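Local atomic coordinates of saframycin Mx1 synthetase B (Legionella pneumophila subsp. pneumophila, PDB entry 3KXW), a protein that belongs to the ANL superfamily of AMP-binding enzymes, pairing a large N-terminal domain with a smaller C-terminal one. Residues A491-I494 and E499-L502; T503-V508 and K563-K568; R109-S114 and L141-I146; L78-L83 and I146-I151. One frame throughout, in Å; residues are numbered along the deposited sequence.

In the fold
Contacts 1 and 2 lie in the C-terminal part of the chain and share strand 499-508: contact 1 pairs it with strand 486-496 by main-chain hydrogen bonds, while contact 2 packs it against helix 554-567 by side chains alone. They touch where Phe492 meets Thr503 and Leu565. Contacts 3 and 4 belong to the large AMP-binding part, where strand 143-147 and the turns flanking it meet two helices, with Ile146 common to both; their centres are about 16 Å apart. Like contact 2 and unlike contact 1, both are mainly apolar side-chain contacts without a hydrogen bond between their segments. Contacts 2 and 4 are buried, whereas 1 and 3 are partly open.

Contact 1 (A491-I494 and E499-L502); sequences AFVI and EYKL
The Tyr500 ring presents an edge to Val493: CG1 of Val493 lies near the ring plane, 3.9 Å from CD1 of Tyr500. A second ring, that of Phe492, has CD1 of Ile494 at its edge and in its plane, and packs on helix 554-567. These residues belong to a beta hairpin formed by strands 486-496 and 499-508, which run antiparallel at the margin of a four-stranded mixed sheet. Ile494 and Lys501 form a hydrogen-bonded pair. The bond from Ile494 N to Lys501 O is almost straight (3.0 Å, 173° at the hydrogen), although the donor is tilted from the carbonyl plane; the return bond from Lys501 N to Ile494 O is 2.8 Å long and runs nearly along the carbonyl axis. Val493 and Leu502 are the neighbouring non-hydrogen-bonded pair, and their side chains cross at about a right angle, CG2 of Val493 standing 4.2 Å from CD1 of Leu502. With CG1 anti to the backbone N (chi1 179°), Val493 spreads one methyl to each neighbour, CG1 to Tyr500 and CG2 to Leu502. The Glu499 carboxylate forms a salt bridge with Arg302. Besides Ile494 N and Thr503 OG1, Lys501 O receives a CA-H contact from Val493 CA at 3.5 Å.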
loop_
_atom_site.group_PDB
_atom_site.type_symbol
_atom_site.label_atom_id
_atom_site.label_comp_id
_atom_site.label_asym_id
_atom_site.label_seq_id
_atom_site.Cartn_x
_atom_site.Cartn_y
_atom_site.Cartn_z
ATOM N N ALA A 491 -9.034 -3.107 -21.053
ATOM C CA ALA A 491 -9.149 -2.848 -19.619
ATOM C C ALA A 491 -9.814 -1.497 -19.427
ATOM O O ALA A 491 -9.544 -0.572 -20.162
ATOM C CB ALA A 491 -7.778 -2.843 -18.975
ATOM N N PHE A 492 -10.667 -1.390 -18.420
ATOM C CA PHE A 492 -11.363 -0.144 -18.172
ATOM C C PHE A 492 -11.988 -0.206 -16.808
ATOM O O PHE A 492 -12.154 -1.287 -16.243
ATOM C CB PHE A 492 -12.432 0.116 -19.235
ATOM C CG PHE A 492 -13.344 -1.046 -19.484
ATOM C CD1 PHE A 492 -14.559 -1.154 -18.818
ATOM C CD2 PHE A 492 -12.988 -2.046 -20.366
ATOM C CE1 PHE A 492 -15.404 -2.233 -19.039
ATOM C CE2 PHE A 492 -13.832 -3.131 -20.589
ATOM C CZ PHE A 492 -15.042 -3.217 -19.932
ATOM N N VAL A 493 -12.382 0.952 -16.299
ATOM C CA VAL A 493 -13.051 1.013 -15.007
ATOM C C VAL A 493 -14.516 1.345 -15.166
ATOM O O VAL A 493 -14.886 2.263 -15.911
ATOM C CB VAL A 493 -12.407 2.075 -14.100
ATOM C CG1 VAL A 493 -13.141 2.140 -12.749
ATOM C CG2 VAL A 493 -10.959 1.748 -13.891
ATOM N N ILE A 494 -15.343 0.588 -14.454
ATOM C CA ILE A 494 -16.790 0.742 -14.461
ATOM C C ILE A 494 -17.207 1.297 -13.119
ATOM O O ILE A 494 -16.712 0.833 -12.095
ATOM C CB ILE A 494 -17.455 -0.637 -14.637
ATOM C CG1 ILE A 494 -17.102 -1.187 -16.013
ATOM C CG2 ILE A 494 -18.958 -0.565 -14.453
ATOM C CD1 ILE A 494 -17.231 -0.152 -17.091
ATOM N N GLU A 499 -19.496 2.032 -6.179
ATOM C CA GLU A 499 -18.141 1.479 -6.239
ATOM C C GLU A 499 -17.524 1.554 -7.632
ATOM O O GLU A 499 -18.232 1.609 -8.646
ATOM C CB GLU A 499 -18.141 0.021 -5.788
ATOM C CG GLU A 499 -19.172 -0.243 -4.731
ATOM C CD GLU A 499 -18.947 -1.553 -4.027
ATOM O OE1 GLU A 499 -18.840 -2.594 -4.721
ATOM O OE2 GLU A 499 -18.883 -1.526 -2.777
ATOM N N TYR A 500 -16.199 1.558 -7.678
ATOM C CA TYR A 500 -15.508 1.483 -8.957
ATOM C C TYR A 500 -14.862 0.113 -9.109
ATOM O O TYR A 500 -14.330 -0.426 -8.151
ATOM C CB TYR A 500 -14.458 2.582 -9.072
ATOM C CG TYR A 500 -15.043 3.967 -9.220
ATOM C CD1 TYR A 500 -15.300 4.506 -10.481
ATOM C CD2 TYR A 500 -15.346 4.733 -8.101
ATOM C CE1 TYR A 500 -15.830 5.776 -10.622
ATOM C CE2 TYR A 500 -15.889 5.997 -8.227
ATOM C CZ TYR A 500 -16.125 6.518 -9.485
ATOM O OH TYR A 500 -16.655 7.777 -9.597
ATOM N N LYS A 501 -14.912 -0.449 -10.312
ATOM C CA LYS A 501 -14.367 -1.794 -10.532
ATOM C C LYS A 501 -13.475 -1.801 -11.764
ATOM O O LYS A 501 -13.943 -1.546 -12.858
ATOM C CB LYS A 501 -15.497 -2.814 -10.708
ATOM C CG LYS A 501 -16.578 -2.780 -9.611
ATOM C CD LYS A 501 -17.597 -3.925 -9.748
ATOM C CE LYS A 501 -17.065 -5.215 -9.135
ATOM N NZ LYS A 501 -16.598 -4.998 -7.728
ATOM N N LEU A 502 -12.192 -2.063 -11.566
ATOM C CA LEU A 502 -11.290 -2.262 -12.679
ATOM C C LEU A 502 -11.688 -3.551 -13.374
ATOM O O LEU A 502 -11.783 -4.607 -12.739
ATOM C CB LEU A 502 -9.860 -2.353 -12.177
ATOM C CG LEU A 502 -8.802 -2.736 -13.197
ATOM C CD1 LEU A 502 -8.876 -1.839 -14.459
ATOM C CD2 LEU A 502 -7.400 -2.713 -12.553
#

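Contact 2 (T503-V508 and K563-K568); sequences TVMCEV and KHLLDK
Thr503 opens the contact by reaching tip to tip toward Leu565, with CG2 of Thr503 4.0 Å from CD2 of Leu565. Its chi1 of -55° places this methyl anti to the backbone N, while OG1 takes the other branch and hydrogen-bonds to Lys501 O. On its own sheet the Thr503 side chain also packs on Phe492 of the neighbouring strand. The chain alternates past Val504, whose side chain lies on the other face of the sheet, to Met505, a selenomethionine, which supplies the closest approach. Its chain runs extended from the backbone to SE and then bends at the last torsion (chi3 -70°), bringing the terminal methyl over Leu565: CE of Met505 is 3.5 Å from CD1 of Leu565, tighter than ordinary van der Waals contact, and 3.8 Å from CD2. The arrangement is an alpha/beta layer in the smaller C-terminal part of an ANL-family protein, where helix 554-567 lies against the mixed sheet and Leu565 is the helical residue that meets Thr503 and Met505. The Met505 and Leu565 side chains slide past each other in opposite directions, and CE of Met505 also comes within 4.0 Å of CB and CG of Leu565. Around this pair, Met505 packs as well on Val541 of the adjoining strand 539-544 and on Met548 and Leu570 from loops.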
loop_
_atom_site.group_PDB
_atom_site.type_symbol
_atom_site.label_atom_id
_atom_site.label_comp_id
_atom_site.label_asym_id
_atom_site.label_seq_id
_atom_site.Cartn_x
_atom_site.Cartn_y
_atom_site.Cartn_z
ATOM N N THR A 503 -11.900 -3.474 -14.676
ATOM C CA THR A 503 -12.469 -4.602 -15.420
ATOM C C THR A 503 -11.563 -4.957 -16.571
ATOM O O THR A 503 -11.147 -4.083 -17.296
ATOM C CB THR A 503 -13.843 -4.221 -15.967
ATOM O OG1 THR A 503 -14.666 -3.774 -14.878
ATOM C CG2 THR A 503 -14.525 -5.410 -16.667
ATOM N N VAL A 504 -11.257 -6.240 -16.743
ATOM C CA VAL A 504 -10.410 -6.663 -17.845
ATOM C C VAL A 504 -11.214 -7.633 -18.688
ATOM O O VAL A 504 -11.798 -8.560 -18.153
ATOM C CB VAL A 504 -9.133 -7.360 -17.345
ATOM C CG1 VAL A 504 -8.394 -8.030 -18.514
ATOM C CG2 VAL A 504 -8.225 -6.365 -16.585
HETATM N N MSE A 505 -11.268 -7.413 -19.995
HETATM C CA MSE A 505 -11.958 -8.360 -20.881
HETATM C C MSE A 505 -10.965 -8.937 -21.886
HETATM O O MSE A 505 -10.211 -8.186 -22.501
HETATM C CB MSE A 505 -13.097 -7.664 -21.634
HETATM C CG MSE A 505 -13.974 -8.605 -22.441
HETATM SE SE MSE A 505 -15.475 -7.605 -23.250
HETATM C CE MSE A 505 -16.478 -7.223 -21.599
ATOM N N CYS A 506 -10.978 -10.259 -22.071
ATOM C CA CYS A 506 -10.024 -10.911 -22.969
ATOM C C CYS A 506 -10.737 -11.855 -23.900
ATOM O O CYS A 506 -11.582 -12.620 -23.459
ATOM C CB CYS A 506 -9.014 -11.765 -22.173
ATOM S SG CYS A 506 -8.076 -10.864 -20.965
ATOM N N GLU A 507 -10.398 -11.816 -25.183
ATOM C CA GLU A 507 -10.782 -12.906 -26.081
ATOM C C GLU A 507 -9.913 -14.112 -25.717
ATOM O O GLU A 507 -8.743 -13.943 -25.364
ATOM C CB GLU A 507 -10.494 -12.527 -27.523
ATOM C CG GLU A 507 -11.255 -11.317 -28.021
ATOM C CD GLU A 507 -10.891 -10.986 -29.478
ATOM O OE1 GLU A 507 -9.775 -11.348 -29.916
ATOM O OE2 GLU A 507 -11.729 -10.372 -30.165
ATOM N N VAL A 508 -10.475 -15.315 -25.772
ATOM C CA VAL A 508 -9.677 -16.509 -25.568
ATOM C C VAL A 508 -9.678 -17.301 -26.862
ATOM O O VAL A 508 -10.713 -17.406 -27.527
ATOM C CB VAL A 508 -10.198 -17.390 -24.389
ATOM C CG1 VAL A 508 -10.057 -16.631 -23.058
ATOM C CG2 VAL A 508 -11.628 -17.765 -24.603
ATOM N N LYS A 563 -19.263 -0.782 -23.738
ATOM C CA LYS A 563 -20.646 -0.579 -24.171
ATOM C C LYS A 563 -21.444 -1.872 -24.253
ATOM O O LYS A 563 -22.642 -1.890 -23.956
ATOM C CB LYS A 563 -20.701 0.151 -25.517
ATOM C CG LYS A 563 -22.060 0.019 -26.201
ATOM C CD LYS A 563 -22.124 0.759 -27.532
ATOM C CE LYS A 563 -23.470 0.519 -28.211
ATOM N NZ LYS A 563 -24.013 1.764 -28.833
ATOM N N HIS A 564 -20.789 -2.957 -24.653
ATOM C CA HIS A 564 -21.492 -4.227 -24.800
ATOM C C HIS A 564 -21.472 -5.111 -23.551
ATOM O O HIS A 564 -22.211 -6.083 -23.466
ATOM C CB HIS A 564 -21.008 -4.973 -26.041
ATOM C CG HIS A 564 -21.380 -4.296 -27.323
ATOM N ND1 HIS A 564 -20.517 -3.461 -28.000
ATOM C CD2 HIS A 564 -22.531 -4.306 -28.037
ATOM C CE1 HIS A 564 -21.116 -3.002 -29.086
ATOM N NE2 HIS A 564 -22.338 -3.500 -29.132
ATOM N N LEU A 565 -20.639 -4.768 -22.577
ATOM C CA LEU A 565 -20.777 -5.359 -21.263
ATOM C C LEU A 565 -22.024 -4.753 -20.652
ATOM O O LEU A 565 -22.808 -5.430 -19.986
ATOM C CB LEU A 565 -19.572 -5.023 -20.388
ATOM C CG LEU A 565 -19.352 -5.954 -19.200
ATOM C CD1 LEU A 565 -19.353 -7.397 -19.693
ATOM C CD2 LEU A 565 -18.041 -5.639 -18.503
ATOM N N LEU A 566 -22.189 -3.456 -20.896
ATOM C CA LEU A 566 -23.306 -2.681 -20.372
ATOM C C LEU A 566 -24.634 -3.076 -21.037
ATOM O O LEU A 566 -25.665 -3.153 -20.370
ATOM C CB LEU A 566 -23.032 -1.184 -20.565
ATOM C CG LEU A 566 -23.911 -0.238 -19.747
ATOM C CD1 LEU A 566 -23.933 -0.674 -18.289
ATOM C CD2 LEU A 566 -23.421 1.193 -19.881
ATOM N N ASP A 567 -24.599 -3.312 -22.349
ATOM C CA ASP A 567 -25.743 -3.855 -23.092
ATOM C C ASP A 567 -26.180 -5.222 -22.569
ATOM O O ASP A 567 -27.374 -5.489 -22.427
ATOM C CB ASP A 567 -25.405 -4.009 -24.575
ATOM C CG ASP A 567 -25.753 -2.783 -25.384
ATOM O OD1 ASP A 567 -26.190 -2.932 -26.550
ATOM O OD2 ASP A 567 -25.582 -1.664 -24.860
ATOM N N LYS A 568 -25.204 -6.083 -22.296
ATOM C CA LYS A 568 -25.447 -7.499 -22.013
ATOM C C LYS A 568 -25.757 -8.235 -23.314
ATOM O O LYS A 568 -26.528 -9.203 -23.332
ATOM C CB LYS A 568 -26.566 -7.688 -20.981
#

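Contact 3 (R109-S114 and L141-I146); sequences RIVTNS and LKIPAI
Val111 meets its two partners at different attitudes, tip to tip with Ile143 and obliquely across Leu141. In the first pair CG1 of Val111 stands 3.8 Å from CD1 of Ile143, with CG1 of Ile143 scarcely farther at 3.9 Å. In the second, CG2 of Val111 lies 4.1 Å from CD1 of Leu141. The valine fork is turned with CG1 anti to the backbone N (chi1 169°), which splits its methyls between the two partners. Both partner side chains point toward the helix, Leu141 from the turn that precedes strand 143-147 and Ile143 from the first residue of that strand. Helix 101-114 carries the beta-alpha-beta crossover from strand 91-95 to strand 118-121 in the mixed sheet of the AMP-binding part, and strand 143-147 lies next to 118-121. In the last turn of the helix, Ser114 OG donates to Ile110 O at 2.8 Å from above the carbonyl plane, and Ser114 N reaches the same oxygen at 2.9 Å, so two donors grip one acceptor. Between the segments themselves there is no hydrogen bond: their side chains meet through aliphatic carbons alone, an apolar contact that is non-directional in its chemistry.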
loop_
_atom_site.group_PDB
_atom_site.type_symbol
_atom_site.label_atom_id
_atom_site.label_comp_id
_atom_site.label_asym_id
_atom_site.label_seq_id
_atom_site.Cartn_x
_atom_site.Cartn_y
_atom_site.Cartn_z
ATOM N N ARG A 109 11.513 7.880 -14.085
ATOM C CA ARG A 109 10.924 9.156 -13.675
ATOM C C ARG A 109 11.313 9.494 -12.240
ATOM O O ARG A 109 11.495 10.649 -11.909
ATOM C CB ARG A 109 9.397 9.155 -13.837
ATOM C CG ARG A 109 8.919 9.091 -15.279
ATOM C CD ARG A 109 7.425 8.754 -15.371
ATOM N NE ARG A 109 7.100 8.366 -16.740
ATOM C CZ ARG A 109 6.920 9.240 -17.723
ATOM N NH1 ARG A 109 6.984 10.540 -17.471
ATOM N NH2 ARG A 109 6.657 8.819 -18.956
ATOM N N ILE A 110 11.449 8.475 -11.399
ATOM C CA ILE A 110 11.860 8.686 -10.012
ATOM C C ILE A 110 13.334 9.105 -9.932
ATOM O O ILE A 110 13.706 10.019 -9.188
ATOM C CB ILE A 110 11.549 7.451 -9.156
ATOM C CG1 ILE A 110 10.049 7.408 -8.869
ATOM C CG2 ILE A 110 12.340 7.473 -7.850
ATOM C CD1 ILE A 110 9.576 6.150 -8.133
ATOM N N VAL A 111 14.171 8.471 -10.736
ATOM C CA VAL A 111 15.563 8.897 -10.811
ATOM C C VAL A 111 15.699 10.348 -11.276
ATOM O O VAL A 111 16.469 11.112 -10.718
ATOM C CB VAL A 111 16.414 7.941 -11.693
ATOM C CG1 VAL A 111 17.823 8.547 -11.989
ATOM C CG2 VAL A 111 16.529 6.592 -11.015
ATOM N N THR A 112 14.943 10.731 -12.292
ATOM C CA THR A 112 15.042 12.096 -12.792
ATOM C C THR A 112 14.603 13.114 -11.733
ATOM O O THR A 112 15.200 14.169 -11.596
ATOM C CB THR A 112 14.213 12.247 -14.058
ATOM O OG1 THR A 112 14.689 11.295 -15.032
ATOM C CG2 THR A 112 14.319 13.685 -14.621
ATOM N N ASN A 113 13.546 12.782 -10.999
ATOM C CA ASN A 113 13.025 13.674 -9.975
ATOM C C ASN A 113 13.978 13.782 -8.771
ATOM O O ASN A 113 14.344 14.884 -8.352
ATOM C CB ASN A 113 11.615 13.213 -9.549
ATOM C CG ASN A 113 10.971 14.127 -8.506
ATOM O OD1 ASN A 113 10.891 15.348 -8.674
ATOM N ND2 ASN A 113 10.506 13.534 -7.428
ATOM N N SER A 114 14.397 12.634 -8.245
ATOM C CA SER A 114 15.105 12.587 -6.966
ATOM C C SER A 114 16.623 12.746 -7.083
ATOM O O SER A 114 17.279 13.024 -6.085
ATOM C CB SER A 114 14.790 11.279 -6.228
ATOM O OG SER A 114 15.333 10.172 -6.915
ATOM N N LEU A 141 20.629 3.377 -14.833
ATOM C CA LEU A 141 20.151 4.665 -15.325
ATOM C C LEU A 141 21.088 5.795 -14.914
ATOM O O LEU A 141 20.661 6.815 -14.349
ATOM C CB LEU A 141 18.720 4.926 -14.839
ATOM C CG LEU A 141 17.658 3.846 -15.075
ATOM C CD1 LEU A 141 16.332 4.310 -14.475
ATOM C CD2 LEU A 141 17.472 3.522 -16.583
ATOM N N LYS A 142 22.377 5.592 -15.190
ATOM C CA LYS A 142 23.451 6.563 -14.951
ATOM C C LYS A 142 23.820 6.802 -13.498
ATOM O O LYS A 142 24.640 7.664 -13.215
ATOM C CB LYS A 142 23.166 7.918 -15.608
ATOM C CG LYS A 142 22.713 7.831 -17.043
ATOM C CD LYS A 142 22.520 9.223 -17.618
ATOM C CE LYS A 142 21.764 9.165 -18.935
ATOM N NZ LYS A 142 21.607 10.530 -19.528
ATOM N N ILE A 143 23.215 6.058 -12.578
ATOM C CA ILE A 143 23.537 6.232 -11.163
ATOM C C ILE A 143 24.517 5.153 -10.735
ATOM O O ILE A 143 24.263 3.976 -10.964
ATOM C CB ILE A 143 22.288 6.093 -10.253
ATOM C CG1 ILE A 143 21.111 6.905 -10.790
ATOM C CG2 ILE A 143 22.645 6.510 -8.826
ATOM C CD1 ILE A 143 21.451 8.377 -11.001
ATOM N N PRO A 144 25.632 5.540 -10.105
ATOM C CA PRO A 144 26.572 4.512 -9.648
ATOM C C PRO A 144 25.881 3.513 -8.723
ATOM O O PRO A 144 25.149 3.907 -7.806
ATOM C CB PRO A 144 27.623 5.312 -8.869
ATOM C CG PRO A 144 27.605 6.667 -9.497
ATOM C CD PRO A 144 26.158 6.904 -9.907
ATOM N N ALA A 145 26.127 2.233 -8.970
ATOM C CA ALA A 145 25.427 1.165 -8.271
ATOM C C ALA A 145 26.393 0.386 -7.392
ATOM O O ALA A 145 27.594 0.305 -7.684
ATOM C CB ALA A 145 24.697 0.249 -9.271
ATOM N N ILE A 146 25.877 -0.152 -6.293
ATOM C CA ILE A 146 26.674 -0.931 -5.356
ATOM C C ILE A 146 25.868 -2.133 -4.916
ATOM O O ILE A 146 24.708 -2.002 -4.494
ATOM C CB ILE A 146 27.057 -0.123 -4.100
ATOM C CG1 ILE A 146 27.882 1.103 -4.466
ATOM C CG2 ILE A 146 27.828 -1.017 -3.080
ATOM C CD1 ILE A 146 28.226 1.969 -3.247
#

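Contact 4 (L78-L83 and I146-I151); sequences LIQAFL and IALESI
Leu148 reaches across to helix 76-87 and divides its two methyls between consecutive helical residues. CD1 of Leu148 lies 4.1 Å from CB of Ala81, and CD2 of Leu148 sits equally far from OE1 of Gln80, a van der Waals approach to the amide oxygen. The leucine owes this reach to a CG roughly anti to the backbone N (chi1 -151°, turned well off the exact staggered value), which carries the branch point toward the helix. Gln80 starts with CG beside its own N (chi1 -63°) and is extended beyond, its amide oxygen coming up beside one leucine methyl, while Ala81 offers its CB to the other. Helix 76-87 forms the crossover of a beta-alpha-beta unit, joining parallel strands 67-71 and 91-95 of the mixed sheet; Leu148 belongs to the 3-10 turn that follows strand 143-147 of the same sheet. Leu148 also packs on Leu120 of the adjoining strand. The turn is held at Ala147 O, which accepts from Ser150 N at 3.0 Å and from Ser150 OG at 2.7 Å, the hydroxyl approaching in the carbonyl plane. Ile151 N then donates to Leu148 O at 2.9 Å.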
loop_
_atom_site.group_PDB
_atom_site.type_symbol
_atom_site.label_atom_id
_atom_site.label_comp_id
_atom_site.label_asym_id
_atom_site.label_seq_id
_atom_site.Cartn_x
_atom_site.Cartn_y
_atom_site.Cartn_z
ATOM N N LEU A 78 16.454 -5.114 1.819
ATOM C CA LEU A 78 15.807 -3.803 1.690
ATOM C C LEU A 78 15.786 -3.070 3.037
ATOM O O LEU A 78 16.067 -1.882 3.112
ATOM C CB LEU A 78 14.404 -3.931 1.112
ATOM C CG LEU A 78 13.494 -2.690 1.151
ATOM C CD1 LEU A 78 14.151 -1.505 0.429
ATOM C CD2 LEU A 78 12.175 -3.031 0.485
ATOM N N ILE A 79 15.457 -3.786 4.102
ATOM C CA ILE A 79 15.332 -3.171 5.432
ATOM C C ILE A 79 16.689 -2.724 5.968
ATOM O O ILE A 79 16.827 -1.632 6.534
ATOM C CB ILE A 79 14.662 -4.151 6.423
ATOM C CG1 ILE A 79 13.222 -4.456 5.971
ATOM C CG2 ILE A 79 14.680 -3.571 7.837
ATOM C CD1 ILE A 79 12.575 -5.687 6.693
ATOM N N GLN A 80 17.706 -3.555 5.777
ATOM C CA GLN A 80 19.066 -3.157 6.169
ATOM C C GLN A 80 19.502 -1.895 5.406
ATOM O O GLN A 80 20.098 -0.989 5.987
ATOM C CB GLN A 80 20.045 -4.300 5.878
ATOM C CG GLN A 80 19.764 -5.570 6.689
ATOM C CD GLN A 80 20.379 -6.809 6.084
ATOM O OE1 GLN A 80 21.147 -6.733 5.136
ATOM N NE2 GLN A 80 20.015 -7.967 6.609
ATOM N N ALA A 81 19.228 -1.860 4.104
ATOM C CA ALA A 81 19.678 -0.746 3.251
ATOM C C ALA A 81 18.960 0.538 3.640
ATOM O O ALA A 81 19.569 1.606 3.714
ATOM C CB ALA A 81 19.466 -1.072 1.744
ATOM N N PHE A 82 17.662 0.428 3.919
ATOM C CA PHE A 82 16.863 1.575 4.336
ATOM C C PHE A 82 17.433 2.175 5.636
ATOM O O PHE A 82 17.651 3.387 5.734
ATOM C CB PHE A 82 15.391 1.156 4.517
ATOM C CG PHE A 82 14.443 2.316 4.801
ATOM C CD1 PHE A 82 13.792 2.960 3.765
ATOM C CD2 PHE A 82 14.216 2.750 6.100
ATOM C CE1 PHE A 82 12.909 4.037 4.012
ATOM C CE2 PHE A 82 13.331 3.825 6.364
ATOM C CZ PHE A 82 12.687 4.461 5.311
ATOM N N LEU A 83 17.679 1.343 6.639
ATOM C CA LEU A 83 18.208 1.886 7.880
ATOM C C LEU A 83 19.626 2.429 7.640
ATOM O O LEU A 83 20.026 3.458 8.202
ATOM C CB LEU A 83 18.244 0.817 8.978
ATOM C CG LEU A 83 16.882 0.478 9.578
ATOM C CD1 LEU A 83 17.071 -0.573 10.626
ATOM C CD2 LEU A 83 16.304 1.715 10.210
ATOM N N ILE A 146 25.877 -0.152 -6.293
ATOM C CA ILE A 146 26.674 -0.931 -5.356
ATOM C C ILE A 146 25.868 -2.133 -4.916
ATOM O O ILE A 146 24.708 -2.002 -4.494
ATOM C CB ILE A 146 27.057 -0.123 -4.100
ATOM C CG1 ILE A 146 27.882 1.103 -4.466
ATOM C CG2 ILE A 146 27.828 -1.017 -3.080
ATOM C CD1 ILE A 146 28.226 1.969 -3.247
ATOM N N ALA A 147 26.463 -3.311 -5.041
ATOM C CA ALA A 147 25.830 -4.536 -4.583
ATOM C C ALA A 147 25.875 -4.621 -3.070
ATOM O O ALA A 147 26.941 -4.507 -2.468
ATOM C CB ALA A 147 26.534 -5.741 -5.189
ATOM N N LEU A 148 24.727 -4.866 -2.447
ATOM C CA LEU A 148 24.692 -4.871 -0.990
ATOM C C LEU A 148 25.607 -5.968 -0.423
ATOM O O LEU A 148 26.267 -5.753 0.591
ATOM C CB LEU A 148 23.253 -4.987 -0.448
ATOM C CG LEU A 148 23.013 -4.332 0.922
ATOM C CD1 LEU A 148 23.035 -2.796 0.880
ATOM C CD2 LEU A 148 21.707 -4.832 1.553
ATOM N N GLU A 149 25.678 -7.117 -1.090
ATOM C CA GLU A 149 26.550 -8.189 -0.625
ATOM C C GLU A 149 28.035 -7.820 -0.537
ATOM O O GLU A 149 28.815 -8.525 0.116
ATOM C CB GLU A 149 26.390 -9.444 -1.490
ATOM C CG GLU A 149 25.042 -10.115 -1.343
ATOM C CD GLU A 149 24.103 -9.740 -2.473
ATOM O OE1 GLU A 149 24.305 -8.653 -3.053
ATOM O OE2 GLU A 149 23.180 -10.536 -2.788
ATOM N N SER A 150 28.433 -6.743 -1.209
ATOM C CA SER A 150 29.828 -6.318 -1.218
ATOM C C SER A 150 30.171 -5.644 0.111
ATOM O O SER A 150 31.342 -5.365 0.422
ATOM C CB SER A 150 30.066 -5.345 -2.378
ATOM O OG SER A 150 29.555 -4.057 -2.067
ATOM N N ILE A 151 29.135 -5.371 0.891
ATOM C CA ILE A 151 29.299 -4.667 2.160
ATOM C C ILE A 151 29.518 -5.623 3.354
ATOM O O ILE A 151 28.628 -6.370 3.739
ATOM C CB ILE A 151 28.106 -3.711 2.415
ATOM C CG1 ILE A 151 28.010 -2.709 1.267
ATOM C CG2 ILE A 151 28.276 -3.013 3.746
ATOM C CD1 ILE A 151 26.823 -1.750 1.331
#